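Local coordinates for protein shikimate 5-dehydrogenase AroE (5-dehydroshikimate reductase) (Mycobacterium tuberculosis, PDB 4P4G) that binds shikimate and probably interconverts 3-dehydroshikimate and shikimate with NADP(H) in the chorismate pathway, at residues Ala26-Leu31 against Gln250-Pro255; Phe70-Phe75 against Gly87-Leu92; Thr80-Leu85 against Asp102-Asp107; Ala120-Ser125 against Thr142-Val147; Asp180-Ala185 against Leu204-Val209. One frame throughout, in Å; residues are numbered along the deposited sequence.

Contact 1 of 5, residues Ala26-Leu31 against Gln250-Pro255; sequences AAYRAL and QFTGLP
Leu31 sends its methyls to different parts of segment Gln250-Pro255. CD1 meets both branches of Thr252, 3.8 Å from Thr252 OG1 and almost as near to Thr252 CG2, the side chains meeting tip to tip. CD2 lies 3.7 Å from the carbonyl O of Pro255 and 4.1 Å from CB of Leu254, whose chain runs past that of Leu31 in the opposite direction. The tighter, buried end is built by Tyr28 and Phe251. Tyr28 OH lies in the plane of the Phe251 ring, at its edge, 3.5 Å from Phe251 CD2, while the hydroxyl is hydrogen-bonded to His24 ND1; Thr252 CG2 approaches the Tyr28 ring obliquely, 3.9 Å from Tyr28 CE1. Toward solvent the packing thins to exposed Leu254 and Pro255. Thr252 holds the turn there: with chi1 at 67°, OG1 sits between its own backbone N and carbonyl carbon and accepts from Leu254 N at 3.1 Å, besides bonding to Val248 O. Gly253, with positive phi, ends the helix. No hydrogen bond crosses the contact; it is a mainly apolar seam between helix 20-30 of the substrate-binding domain and the end of helix 236-252, where the chain leaves that helix through an ST turn.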
# COMPACT_ATOMS: atom_id res chain seq x y z
N ALA A 26 19.20 0.03 4.22
CA ALA A 26 19.61 1.31 4.79
C ALA A 26 19.26 1.40 6.27
O ALA A 26 20.08 1.84 7.08
CB ALA A 26 18.96 2.46 4.02
N ALA A 27 18.04 0.99 6.62
CA ALA A 27 17.59 0.99 8.02
C ALA A 27 18.43 0.05 8.86
O ALA A 27 18.84 0.40 9.97
CB ALA A 27 16.12 0.61 8.11
N TYR A 28 18.68 -1.16 8.36
CA TYR A 28 19.40 -2.15 9.16
C TYR A 28 20.82 -1.67 9.43
O TYR A 28 21.33 -1.80 10.54
CB TYR A 28 19.41 -3.53 8.51
CG TYR A 28 18.04 -4.11 8.20
CD1 TYR A 28 16.89 -3.65 8.84
CD2 TYR A 28 17.89 -5.12 7.26
CE1 TYR A 28 15.64 -4.17 8.55
CE2 TYR A 28 16.65 -5.64 6.95
CZ TYR A 28 15.53 -5.16 7.59
OH TYR A 28 14.29 -5.69 7.28
N ARG A 29 21.47 -1.08 8.42
CA ARG A 29 22.79 -0.49 8.62
C ARG A 29 22.79 0.66 9.64
O ARG A 29 23.68 0.77 10.47
CB ARG A 29 23.38 -0.02 7.29
CG ARG A 29 23.76 -1.17 6.35
CD ARG A 29 24.62 -0.67 5.20
NE ARG A 29 23.92 0.31 4.37
CZ ARG A 29 23.14 -0.00 3.34
NH1 ARG A 29 22.97 -1.28 3.01
NH2 ARG A 29 22.54 0.95 2.63
N ALA A 30 21.77 1.52 9.57
CA ALA A 30 21.64 2.61 10.53
C ALA A 30 21.44 2.10 11.96
O ALA A 30 21.89 2.74 12.92
CB ALA A 30 20.49 3.52 10.13
N LEU A 31 20.77 0.96 12.09
CA LEU A 31 20.50 0.37 13.40
C LEU A 31 21.65 -0.50 13.90
O LEU A 31 21.57 -1.06 15.00
CB LEU A 31 19.22 -0.48 13.34
CG LEU A 31 17.90 0.28 13.14
CD1 LEU A 31 16.73 -0.68 12.92
CD2 LEU A 31 17.64 1.19 14.34
N GLN A 250 8.71 -3.72 13.23
CA GLN A 250 8.26 -5.07 13.56
C GLN A 250 9.32 -6.13 13.28
O GLN A 250 9.39 -7.13 14.00
CB GLN A 250 6.95 -5.39 12.85
CG GLN A 250 5.76 -4.66 13.47
CD GLN A 250 4.52 -4.79 12.64
OE1 GLN A 250 3.72 -5.70 12.84
NE2 GLN A 250 4.34 -3.87 11.69
N PHE A 251 10.14 -5.91 12.26
CA PHE A 251 11.22 -6.85 11.94
C PHE A 251 12.37 -6.75 12.96
O PHE A 251 13.00 -7.75 13.29
CB PHE A 251 11.75 -6.64 10.51
CG PHE A 251 10.75 -6.95 9.42
CD1 PHE A 251 9.53 -7.56 9.73
CD2 PHE A 251 11.02 -6.64 8.09
CE1 PHE A 251 8.60 -7.85 8.73
CE2 PHE A 251 10.09 -6.92 7.08
CZ PHE A 251 8.88 -7.52 7.41
N THR A 252 12.64 -5.54 13.45
CA THR A 252 13.83 -5.31 14.29
C THR A 252 13.56 -5.17 15.79
O THR A 252 14.46 -5.42 16.59
CB THR A 252 14.61 -4.05 13.84
OG1 THR A 252 13.82 -2.88 14.10
CG2 THR A 252 14.95 -4.12 12.36
N GLY A 253 12.35 -4.75 16.16
CA GLY A 253 12.05 -4.44 17.55
C GLY A 253 12.59 -3.09 17.99
O GLY A 253 12.58 -2.78 19.18
N LEU A 254 13.06 -2.29 17.03
CA LEU A 254 13.68 -0.99 17.31
C LEU A 254 12.91 0.11 16.59
O LEU A 254 12.18 -0.17 15.65
CB LEU A 254 15.13 -0.99 16.80
CG LEU A 254 16.12 -1.87 17.58
CD1 LEU A 254 17.31 -2.25 16.73
CD2 LEU A 254 16.58 -1.15 18.84
N PRO A 255 13.07 1.38 17.02
CA PRO A 255 12.39 2.48 16.32
C PRO A 255 12.94 2.62 14.92
O PRO A 255 14.14 2.41 14.70
CB PRO A 255 12.76 3.72 17.15
CG PRO A 255 13.32 3.19 18.45
CD PRO A 255 13.94 1.87 18.10

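Contact 2 of 5, residues Phe70-Phe75 against Gly87-Leu92; sequences FAALRF and GSANTL. With SKM ((3R,4S,5R)-3,4,5-trihydroxycyclohex-1-ene-1-carboxylic acid), chain C.
Phe70 lays one edge of its ring against the turn at Gly87: Gly87 O sits near the ring plane, 3.3 Å from Phe70 CD1, and Ser88 CB approaches the same two ring atoms obliquely, 3.9 Å from Phe70 CE1. The bond from CA to CB of Phe70 leads away from the turn, and the ring swings back to it. One helical turn on, Leu73 covers the same peptides. Its CG stands opposite the backbone N (chi1 -175°), which carries it out over the loop, where CD2 lies 3.8 Å from Gly87 O and CD1 near the carbonyl of Ser88. Gly87, with positive phi, ends the helical geometry of helix 81-86.

Ala89 fills the middle of the contact, with its CB 3.8 Å from Leu73 N and 4.2 Å from Ala72 CB. The backbones come close here, the CA atoms of Leu73 and Ala89 being 5.0 Å apart. At the far end Leu92 CD2 touches Ala72 O, while Leu92 CD1 lies 4.1 Å from CD2 of Phe75, the two side chains crossing at about a right angle. The Phe75 ring also meets Trp99.

Asn90 turns the other way. Its ND2 gives a nearly straight hydrogen bond to shikimate O12 (2.9 Å, 165°), and its OD1 accepts from Thr104 N and, from above the carbonyl plane, from Thr91 OG1. Helix 69-75 thus backs the loop whose opposite side presents Asn90 to the shikimate pocket, in the substrate-binding domain of shikimate dehydrogenases.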
# COMPACT_ATOMS: atom_id res chain seq x y z
N PHE A 70 -3.91 -10.78 0.36
CA PHE A 70 -5.01 -11.56 0.95
C PHE A 70 -4.49 -12.91 1.44
O PHE A 70 -4.84 -13.36 2.54
CB PHE A 70 -6.16 -11.71 -0.05
CG PHE A 70 -6.79 -10.40 -0.45
CD1 PHE A 70 -7.53 -9.67 0.47
CD2 PHE A 70 -6.63 -9.90 -1.73
CE1 PHE A 70 -8.11 -8.44 0.11
CE2 PHE A 70 -7.21 -8.68 -2.11
CZ PHE A 70 -7.95 -7.95 -1.18
N ALA A 71 -3.63 -13.53 0.65
CA ALA A 71 -3.03 -14.80 1.03
C ALA A 71 -2.22 -14.66 2.32
O ALA A 71 -2.22 -15.55 3.16
CB ALA A 71 -2.16 -15.33 -0.09
N ALA A 72 -1.52 -13.53 2.46
CA ALA A 72 -0.70 -13.27 3.65
C ALA A 72 -1.56 -13.21 4.90
O ALA A 72 -1.19 -13.79 5.93
CB ALA A 72 0.10 -11.97 3.48
N LEU A 73 -2.69 -12.52 4.84
CA LEU A 73 -3.59 -12.44 5.98
C LEU A 73 -4.08 -13.83 6.38
O LEU A 73 -4.08 -14.19 7.57
CB LEU A 73 -4.80 -11.56 5.66
CG LEU A 73 -5.71 -11.35 6.87
CD1 LEU A 73 -5.34 -10.07 7.57
CD2 LEU A 73 -7.18 -11.34 6.48
N ARG A 74 -4.48 -14.62 5.40
CA ARG A 74 -5.01 -15.95 5.70
C ARG A 74 -3.95 -16.89 6.28
O ARG A 74 -4.25 -17.76 7.11
CB ARG A 74 -5.58 -16.59 4.43
CG ARG A 74 -6.84 -15.92 3.94
CD ARG A 74 -7.46 -16.76 2.83
NE ARG A 74 -6.55 -17.00 1.71
CZ ARG A 74 -6.50 -16.26 0.61
NH1 ARG A 74 -7.30 -15.20 0.48
NH2 ARG A 74 -5.65 -16.57 -0.37
N PHE A 75 -2.71 -16.72 5.82
CA PHE A 75 -1.62 -17.62 6.20
C PHE A 75 -1.26 -17.47 7.67
O PHE A 75 -0.99 -18.46 8.36
CB PHE A 75 -0.40 -17.35 5.33
CG PHE A 75 0.85 -18.04 5.81
CD1 PHE A 75 1.05 -19.39 5.56
CD2 PHE A 75 1.83 -17.33 6.51
CE1 PHE A 75 2.20 -20.03 6.00
CE2 PHE A 75 2.98 -17.97 6.95
CZ PHE A 75 3.16 -19.32 6.69
N GLY A 87 -8.43 -6.37 6.21
CA GLY A 87 -8.74 -7.57 5.46
C GLY A 87 -7.65 -8.01 4.50
O GLY A 87 -7.87 -8.90 3.68
N SER A 88 -6.48 -7.38 4.61
CA SER A 88 -5.32 -7.83 3.85
C SER A 88 -4.09 -7.47 4.66
O SER A 88 -4.18 -6.68 5.62
CB SER A 88 -5.28 -7.19 2.46
OG SER A 88 -5.02 -5.80 2.56
N ALA A 89 -2.96 -8.05 4.31
CA ALA A 89 -1.74 -7.85 5.07
C ALA A 89 -0.57 -7.68 4.14
O ALA A 89 -0.40 -8.47 3.21
CB ALA A 89 -1.50 -9.05 5.97
N ASN A 90 0.25 -6.66 4.38
CA ASN A 90 1.44 -6.49 3.58
C ASN A 90 2.70 -6.83 4.37
O ASN A 90 3.82 -6.55 3.95
CB ASN A 90 1.53 -5.04 3.10
CG ASN A 90 1.91 -4.09 4.21
OD1 ASN A 90 1.55 -4.31 5.37
ND2 ASN A 90 2.65 -3.04 3.88
N THR A 91 2.51 -7.43 5.54
CA THR A 91 3.62 -7.71 6.45
C THR A 91 3.36 -9.01 7.19
O THR A 91 2.27 -9.21 7.72
CB THR A 91 3.76 -6.59 7.50
OG1 THR A 91 3.76 -5.31 6.86
CG2 THR A 91 5.05 -6.74 8.32
N LEU A 92 4.34 -9.91 7.19
CA LEU A 92 4.31 -11.07 8.07
C LEU A 92 5.51 -11.01 9.00
O LEU A 92 6.64 -10.83 8.55
CB LEU A 92 4.37 -12.36 7.26
CG LEU A 92 3.12 -12.66 6.44
CD1 LEU A 92 3.42 -13.76 5.44
CD2 LEU A 92 1.97 -13.05 7.35
O12 SKM C . 2.95 -2.73 1.00
C8 SKM C . 4.16 -2.55 0.27
C6 SKM C . 3.81 -2.26 -1.16
O7 SKM C . 2.85 -3.18 -1.64
C5 SKM C . 5.00 -2.37 -1.97
C4 SKM C . 6.16 -2.93 -1.62
C1 SKM C . 7.29 -2.97 -2.62
O2 SKM C . 8.39 -3.42 -2.28
O3 SKM C . 7.14 -2.55 -3.78
C10 SKM C . 6.40 -3.55 -0.21
C9 SKM C . 5.01 -3.77 0.45
O11 SKM C . 5.27 -3.97 1.80

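Contact 3 of 5, residues Thr80-Leu85 against Asp102-Asp107; sequences TARADL and DNTDID. With SKM ((3R,4S,5R)-3,4,5-trihydroxycyclohex-1-ene-1-carboxylic acid), chain C.
Arg82 and Asp102 meet in a short salt bridge, with Arg82 NH2 2.6 Å from Asp102 OD2. The two planes are turned 62° apart, and OD2 lies over one face of the guanidinium. Arg82 NH1 makes a longer bridge of 3.3 Å to Asp107 OD2, met from above the carboxylate plane, forming one charge network.

Thr80 binds the other oxygen of Asp102, which also lies close to Arg82 NE: OG1 donates to Asp102 OD1 at 2.6 Å on its anti side, somewhat out of the carboxylate plane. The same OG1, as N-cap of helix 81-86, accepts from Ala83 N at 3.2 Å. Asp102 OD2 also accepts from Gln250 NE2, which helps fix the carboxylate. Extended from CG to NE, the Arg82 chain reaches both acids, and its CB packs at 3.8 Å on Ile106 CD1.

Further out, Asn103 OD1 caps the next helix through weak bonds to Asp105 N and Ile106 N. These probably help to place Asp105, whose OD1 accepts from shikimate O12 at 2.6 Å and whose OD2 pairs with Lys69. The contact joins helix 81-86 to the link between strand 98-102 and helix 105-113, with helix 129-139 against Ile106 and helix 236-252 against Thr104.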
# COMPACT_ATOMS: atom_id res chain seq x y z
N THR A 80 -2.82 -8.52 13.62
CA THR A 80 -3.00 -7.27 14.35
C THR A 80 -4.43 -6.77 14.15
O THR A 80 -5.11 -7.18 13.21
CB THR A 80 -2.02 -6.17 13.89
OG1 THR A 80 -2.31 -5.82 12.53
CG2 THR A 80 -0.57 -6.65 13.98
N ALA A 81 -4.88 -5.88 15.03
CA ALA A 81 -6.21 -5.31 14.93
C ALA A 81 -6.41 -4.65 13.57
O ALA A 81 -7.47 -4.78 12.96
CB ALA A 81 -6.46 -4.31 16.06
N ARG A 82 -5.39 -3.94 13.10
CA ARG A 82 -5.52 -3.21 11.84
C ARG A 82 -5.56 -4.13 10.63
O ARG A 82 -6.29 -3.86 9.68
CB ARG A 82 -4.46 -2.10 11.69
CG ARG A 82 -3.03 -2.53 11.88
CD ARG A 82 -2.08 -1.32 11.81
NE ARG A 82 -0.74 -1.64 12.29
CZ ARG A 82 0.38 -1.08 11.84
NH1 ARG A 82 0.33 -0.17 10.87
NH2 ARG A 82 1.55 -1.43 12.35
N ALA A 83 -4.80 -5.23 10.67
CA ALA A 83 -4.88 -6.23 9.59
C ALA A 83 -6.28 -6.84 9.57
O ALA A 83 -6.87 -7.04 8.50
CB ALA A 83 -3.82 -7.31 9.76
N ASP A 84 -6.81 -7.17 10.75
CA ASP A 84 -8.15 -7.74 10.85
C ASP A 84 -9.21 -6.78 10.34
O ASP A 84 -10.24 -7.21 9.82
CB ASP A 84 -8.46 -8.15 12.28
CG ASP A 84 -8.12 -9.59 12.56
OD1 ASP A 84 -7.92 -10.34 11.58
OD2 ASP A 84 -8.05 -9.98 13.74
N LEU A 85 -8.96 -5.48 10.48
CA LEU A 85 -9.90 -4.46 10.04
C LEU A 85 -9.85 -4.29 8.51
O LEU A 85 -10.90 -4.26 7.85
CB LEU A 85 -9.59 -3.13 10.73
CG LEU A 85 -10.47 -1.92 10.37
CD1 LEU A 85 -11.86 -2.06 10.99
CD2 LEU A 85 -9.78 -0.62 10.80
N ASP A 102 0.35 -8.12 9.73
CA ASP A 102 0.02 -6.72 9.99
C ASP A 102 -0.22 -6.01 8.66
O ASP A 102 0.12 -6.52 7.59
CB ASP A 102 1.14 -6.03 10.78
CG ASP A 102 0.76 -4.61 11.20
OD1 ASP A 102 -0.45 -4.35 11.44
OD2 ASP A 102 1.65 -3.74 11.27
N ASN A 103 -0.83 -4.84 8.73
CA ASN A 103 -0.96 -4.02 7.55
C ASN A 103 -0.39 -2.64 7.82
O ASN A 103 -0.96 -1.86 8.58
CB ASN A 103 -2.41 -3.90 7.09
CG ASN A 103 -2.52 -3.31 5.71
OD1 ASN A 103 -2.13 -2.16 5.49
ND2 ASN A 103 -3.04 -4.09 4.77
N THR A 104 0.75 -2.34 7.19
CA THR A 104 1.35 -1.02 7.32
C THR A 104 1.05 -0.08 6.14
O THR A 104 1.53 1.06 6.14
CB THR A 104 2.88 -1.10 7.53
OG1 THR A 104 3.50 -1.52 6.31
CG2 THR A 104 3.22 -2.10 8.63
N ASP A 105 0.28 -0.54 5.15
CA ASP A 105 -0.11 0.31 4.02
C ASP A 105 -1.04 1.44 4.49
O ASP A 105 -1.16 2.47 3.82
CB ASP A 105 -0.83 -0.48 2.92
CG ASP A 105 0.10 -1.36 2.11
OD1 ASP A 105 1.23 -0.93 1.81
OD2 ASP A 105 -0.32 -2.50 1.78
N ILE A 106 -1.72 1.24 5.61
CA ILE A 106 -2.53 2.30 6.22
C ILE A 106 -1.62 3.48 6.55
O ILE A 106 -1.93 4.63 6.20
CB ILE A 106 -3.22 1.82 7.50
CG1 ILE A 106 -4.17 0.66 7.21
CG2 ILE A 106 -3.95 2.97 8.18
CD1 ILE A 106 -4.55 -0.10 8.47
N ASP A 107 -0.49 3.20 7.21
CA ASP A 107 0.54 4.22 7.48
C ASP A 107 1.07 4.82 6.19
O ASP A 107 1.37 6.02 6.13
CB ASP A 107 1.73 3.62 8.22
CG ASP A 107 1.40 3.17 9.62
OD1 ASP A 107 0.35 3.58 10.16
OD2 ASP A 107 2.22 2.42 10.20
O12 SKM C . 2.95 -2.73 1.00
C8 SKM C . 4.16 -2.55 0.27
C6 SKM C . 3.81 -2.26 -1.16
O7 SKM C . 2.85 -3.18 -1.64
C5 SKM C . 5.00 -2.37 -1.97
C4 SKM C . 6.16 -2.93 -1.62
C1 SKM C . 7.29 -2.97 -2.62
O2 SKM C . 8.39 -3.42 -2.28
O3 SKM C . 7.14 -2.55 -3.78
C10 SKM C . 6.40 -3.55 -0.21
C9 SKM C . 5.01 -3.77 0.45
O11 SKM C . 5.27 -3.97 1.80

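Contact 4 of 5, residues Ala120-Ser125 against Thr142-Val147. With SO4 (sulfate ion), chain J.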
# COMPACT_ATOMS: atom_id res chain seq x y z
N ALA A 120 -13.15 12.01 -0.88
CA ALA A 120 -12.01 11.28 -1.43
C ALA A 120 -12.48 10.24 -2.44
O ALA A 120 -13.64 9.83 -2.42
CB ALA A 120 -11.22 10.60 -0.33
N LEU A 121 -11.56 9.83 -3.31
CA LEU A 121 -11.82 8.78 -4.29
C LEU A 121 -10.75 7.72 -4.12
O LEU A 121 -9.57 8.04 -3.92
CB LEU A 121 -11.73 9.39 -5.68
CG LEU A 121 -12.55 8.94 -6.87
CD1 LEU A 121 -14.01 8.98 -6.53
CD2 LEU A 121 -12.28 9.89 -8.02
N VAL A 122 -11.14 6.45 -4.21
CA VAL A 122 -10.17 5.35 -4.17
C VAL A 122 -10.40 4.54 -5.42
O VAL A 122 -11.52 4.13 -5.69
CB VAL A 122 -10.37 4.44 -2.94
CG1 VAL A 122 -9.62 3.11 -3.11
CG2 VAL A 122 -9.95 5.16 -1.66
N LEU A 123 -9.34 4.32 -6.19
CA LEU A 123 -9.44 3.46 -7.36
C LEU A 123 -8.93 2.06 -7.09
O LEU A 123 -7.80 1.89 -6.62
CB LEU A 123 -8.65 4.02 -8.52
CG LEU A 123 -8.86 5.48 -8.89
CD1 LEU A 123 -8.08 5.79 -10.15
CD2 LEU A 123 -10.33 5.77 -9.06
N GLY A 124 -9.76 1.07 -7.39
CA GLY A 124 -9.36 -0.32 -7.31
C GLY A 124 -10.04 -1.09 -6.21
O GLY A 124 -10.67 -0.50 -5.33
N SER A 125 -9.91 -2.41 -6.25
CA SER A 125 -10.45 -3.27 -5.19
C SER A 125 -9.48 -4.39 -4.84
O SER A 125 -9.89 -5.44 -4.31
CB SER A 125 -11.80 -3.84 -5.62
OG SER A 125 -11.66 -4.64 -6.78
N THR A 142 -14.55 12.93 4.92
CA THR A 142 -15.98 12.88 5.23
C THR A 142 -16.69 11.77 4.47
O THR A 142 -17.68 11.19 4.94
CB THR A 142 -16.69 14.22 4.97
OG1 THR A 142 -16.51 14.61 3.60
CG2 THR A 142 -16.16 15.33 5.88
N ASP A 143 -16.18 11.45 3.28
CA ASP A 143 -16.82 10.44 2.46
C ASP A 143 -15.85 9.92 1.41
O ASP A 143 -14.93 10.63 1.00
CB ASP A 143 -18.09 10.98 1.80
CG ASP A 143 -17.78 11.89 0.65
OD1 ASP A 143 -17.38 13.04 0.90
OD2 ASP A 143 -17.94 11.45 -0.51
N ILE A 144 -16.05 8.67 1.02
CA ILE A 144 -15.17 8.02 0.07
C ILE A 144 -16.00 7.41 -1.05
O ILE A 144 -16.98 6.73 -0.79
CB ILE A 144 -14.35 6.90 0.75
CG1 ILE A 144 -13.35 7.51 1.74
CG2 ILE A 144 -13.65 6.02 -0.31
CD1 ILE A 144 -12.72 6.49 2.71
N THR A 145 -15.61 7.67 -2.29
CA THR A 145 -16.22 6.96 -3.42
C THR A 145 -15.22 5.92 -3.92
O THR A 145 -14.06 6.24 -4.19
CB THR A 145 -16.64 7.94 -4.54
OG1 THR A 145 -17.64 8.85 -4.05
CG2 THR A 145 -17.20 7.19 -5.75
N VAL A 146 -15.64 4.66 -4.00
CA VAL A 146 -14.79 3.58 -4.50
C VAL A 146 -15.12 3.33 -5.97
O VAL A 146 -16.27 3.08 -6.32
CB VAL A 146 -15.03 2.28 -3.72
CG1 VAL A 146 -14.27 1.10 -4.36
CG2 VAL A 146 -14.62 2.46 -2.27
N VAL A 147 -14.10 3.43 -6.82
CA VAL A 147 -14.27 3.20 -8.25
C VAL A 147 -13.46 1.96 -8.61
O VAL A 147 -12.26 1.94 -8.45
CB VAL A 147 -13.73 4.38 -9.09
CG1 VAL A 147 -14.05 4.18 -10.57
CG2 VAL A 147 -14.30 5.70 -8.61
S SO4 J . -10.23 -3.45 -9.94
O1 SO4 J . -10.39 -2.16 -10.60
O2 SO4 J . -11.49 -3.90 -9.35
O3 SO4 J . -9.81 -4.45 -10.93
O4 SO4 J . -9.18 -3.40 -8.91
O HOH W 1 -16.10 11.14 -2.48
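Strands 119-123 and 143-148 are the two strands of a beta-alpha-beta unit, joined by helix 129-139, running parallel side by side. Five backbone hydrogen bonds, each 2.9 Å, zip them together: Ala120 N to Asp143 O, Thr145 N to Ala120 O, Val122 N to Thr145 O, Val147 N to Val122 O and Gly124 N to Val147 O. The axes of the two short strands cross at -26°.

On the face carrying Leu121 and Leu123, Leu121 CD1 presses against Thr145 CB at 3.5 Å, tight for two carbons, the side chains lying alongside and pointing the same way. Leu123 CD2 packs in the same manner 3.7 Å from Val147 CB, and Val147 CG2 also touches Leu121 CD1. On the other face, turned to Leu136 and Ala132 of helix 129-139, Val122 CG2 meets Ile144 CG2 at 4.0 Å.

These are the first two strands in sequence of a parallel sheet of Rossmann type, lying between strands 167-172 and 187-190. Gly124 begins a GxGxxA pattern consistent with an NADP-binding turn. Just beyond it, Ser125 N gives a bond of 2.9 Å to O4 and Ser125 OG one of 2.7 Å to O2 of a sulfate, probably from the crystallisation liquor, which the backbone N atoms of Arg149 and Asn150 also bind. At the other end a water donates to Ala120 O and Asp143 OD2 and accepts from Thr145 OG1, bridging the strands.

Contact 5 of 5, residues Asp180-Ala185 against Leu204-Val209; sequences DAVAAA and LAAIPV
Leu204, the last residue of helix 201-204, touches Val182 through one methyl: its CD2 lies 3.8 Å from Val182 CG2, the two side chains crossing at about a right angle. The Leu204 chain starts out away from helix 178-184, and only its branched end comes round to the valine. Leu204 also opens a type I turn, closed by the bond from Ile207 N back to Leu204 O (3.1 Å).

Within that turn Ala206 faces the helix. Its CB is 4.2 Å from Val182 CG1, a looser touch than the first, so the valine straddles the turn with one methyl on Leu204 and the other on Ala206. The carbonyl of Ala206 is linked to the helix by a water that donates to Ala206 O at 2.8 Å and, at a longer 3.3 Å, to Val182 O.

Ile207 comes next and reaches the end of the helix. With CG1 swung opposite the backbone N (chi1 -163°), its CD1 arrives 3.6 Å from Ala185 CB and equally near Ala185 O. Pro208 completes the contact by turning its CD and CG toward the same carbonyl, with CD 3.4 Å from Ala185 O. No direct hydrogen bond joins the segments.

Both segments run on into the parallel sheet: Asp180-Ala185 leads to strand 187-190, and Leu204-Val209 ends at the start of strand 209-212. Val182 rests on Leu121 of strand 119-123, Leu204 and Ile207 on Leu188 of strand 187-190, and helix 221-229 packs against Leu204 and Ile207.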
# COMPACT_ATOMS: atom_id res chain seq x y z
N ASP A 180 -18.57 13.21 -12.34
CA ASP A 180 -19.20 13.83 -11.18
C ASP A 180 -18.53 13.41 -9.86
O ASP A 180 -18.42 14.20 -8.92
CB ASP A 180 -20.69 13.52 -11.16
CG ASP A 180 -21.44 14.17 -12.32
OD1 ASP A 180 -21.03 15.27 -12.76
OD2 ASP A 180 -22.44 13.59 -12.79
N ALA A 181 -18.06 12.17 -9.79
CA ALA A 181 -17.34 11.69 -8.62
C ALA A 181 -16.02 12.45 -8.44
O ALA A 181 -15.64 12.82 -7.32
CB ALA A 181 -17.10 10.20 -8.72
N VAL A 182 -15.34 12.72 -9.55
CA VAL A 182 -14.08 13.46 -9.53
C VAL A 182 -14.30 14.92 -9.12
O VAL A 182 -13.55 15.47 -8.30
CB VAL A 182 -13.37 13.39 -10.90
CG1 VAL A 182 -12.22 14.37 -10.96
CG2 VAL A 182 -12.86 11.98 -11.15
N ALA A 183 -15.32 15.54 -9.69
CA ALA A 183 -15.64 16.94 -9.43
C ALA A 183 -15.83 17.23 -7.94
O ALA A 183 -15.45 18.28 -7.45
CB ALA A 183 -16.87 17.35 -10.22
N ALA A 184 -16.41 16.28 -7.22
CA ALA A 184 -16.68 16.47 -5.79
C ALA A 184 -15.46 16.22 -4.91
O ALA A 184 -15.36 16.73 -3.80
CB ALA A 184 -17.84 15.59 -5.35
N ALA A 185 -14.52 15.43 -5.42
CA ALA A 185 -13.43 14.91 -4.60
C ALA A 185 -12.22 15.84 -4.51
O ALA A 185 -11.93 16.60 -5.44
CB ALA A 185 -13.01 13.54 -5.10
N LEU A 204 -9.95 11.84 -14.72
CA LEU A 204 -9.38 11.92 -13.38
C LEU A 204 -8.43 13.11 -13.18
O LEU A 204 -8.15 13.49 -12.04
CB LEU A 204 -8.65 10.61 -13.05
CG LEU A 204 -9.45 9.31 -13.05
CD1 LEU A 204 -8.47 8.13 -13.05
CD2 LEU A 204 -10.37 9.24 -11.85
N ALA A 205 -7.97 13.72 -14.27
CA ALA A 205 -6.90 14.73 -14.21
C ALA A 205 -7.24 15.93 -13.35
O ALA A 205 -6.36 16.63 -12.85
CB ALA A 205 -6.52 15.18 -15.61
N ALA A 206 -8.54 16.17 -13.18
CA ALA A 206 -9.03 17.34 -12.45
C ALA A 206 -8.94 17.23 -10.92
O ALA A 206 -9.30 18.17 -10.22
CB ALA A 206 -10.45 17.66 -12.87
N ILE A 207 -8.47 16.09 -10.42
CA ILE A 207 -8.39 15.90 -8.96
C ILE A 207 -7.29 16.79 -8.38
O ILE A 207 -6.20 16.90 -8.96
CB ILE A 207 -8.15 14.42 -8.59
CG1 ILE A 207 -8.50 14.15 -7.12
CG2 ILE A 207 -6.73 13.99 -8.88
CD1 ILE A 207 -9.97 13.94 -6.89
N PRO A 208 -7.57 17.45 -7.24
CA PRO A 208 -6.58 18.37 -6.66
C PRO A 208 -5.32 17.68 -6.13
O PRO A 208 -4.24 18.29 -6.15
CB PRO A 208 -7.36 19.00 -5.49
CG PRO A 208 -8.81 18.88 -5.89
CD PRO A 208 -8.89 17.56 -6.60
N VAL A 209 -5.46 16.46 -5.62
CA VAL A 209 -4.33 15.71 -5.05
C VAL A 209 -4.43 14.26 -5.49
O VAL A 209 -5.50 13.65 -5.40
CB VAL A 209 -4.33 15.74 -3.51
CG1 VAL A 209 -3.12 14.99 -2.94
CG2 VAL A 209 -4.37 17.15 -2.97
O HOH W 2 -11.98 18.16 -9.36

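Contacts 3 and 4 are buried; contact 5 is mostly so, with Ala206 and Pro208 exposed, and contacts 1 and 2 are only partly buried. Contacts 2 and 3 have centres about 9 Å apart and both reach shikimate, one through Asn90, the other through Asp105; contact 2 is apolar across its segments, contact 3 charged. Contact 1 joins them through helix 236-252: Phe251 packs on Thr91 and Leu92, and Gln250 reaches the Asp102 carboxylate of contact 3. Contact 5 packs against the sheet to which contact 4 belongs, with Leu121 against Val182 and Leu123 against Leu204. There backbone bonds knit the strands, while the helix and turn outside them meet by methyl packing and a water.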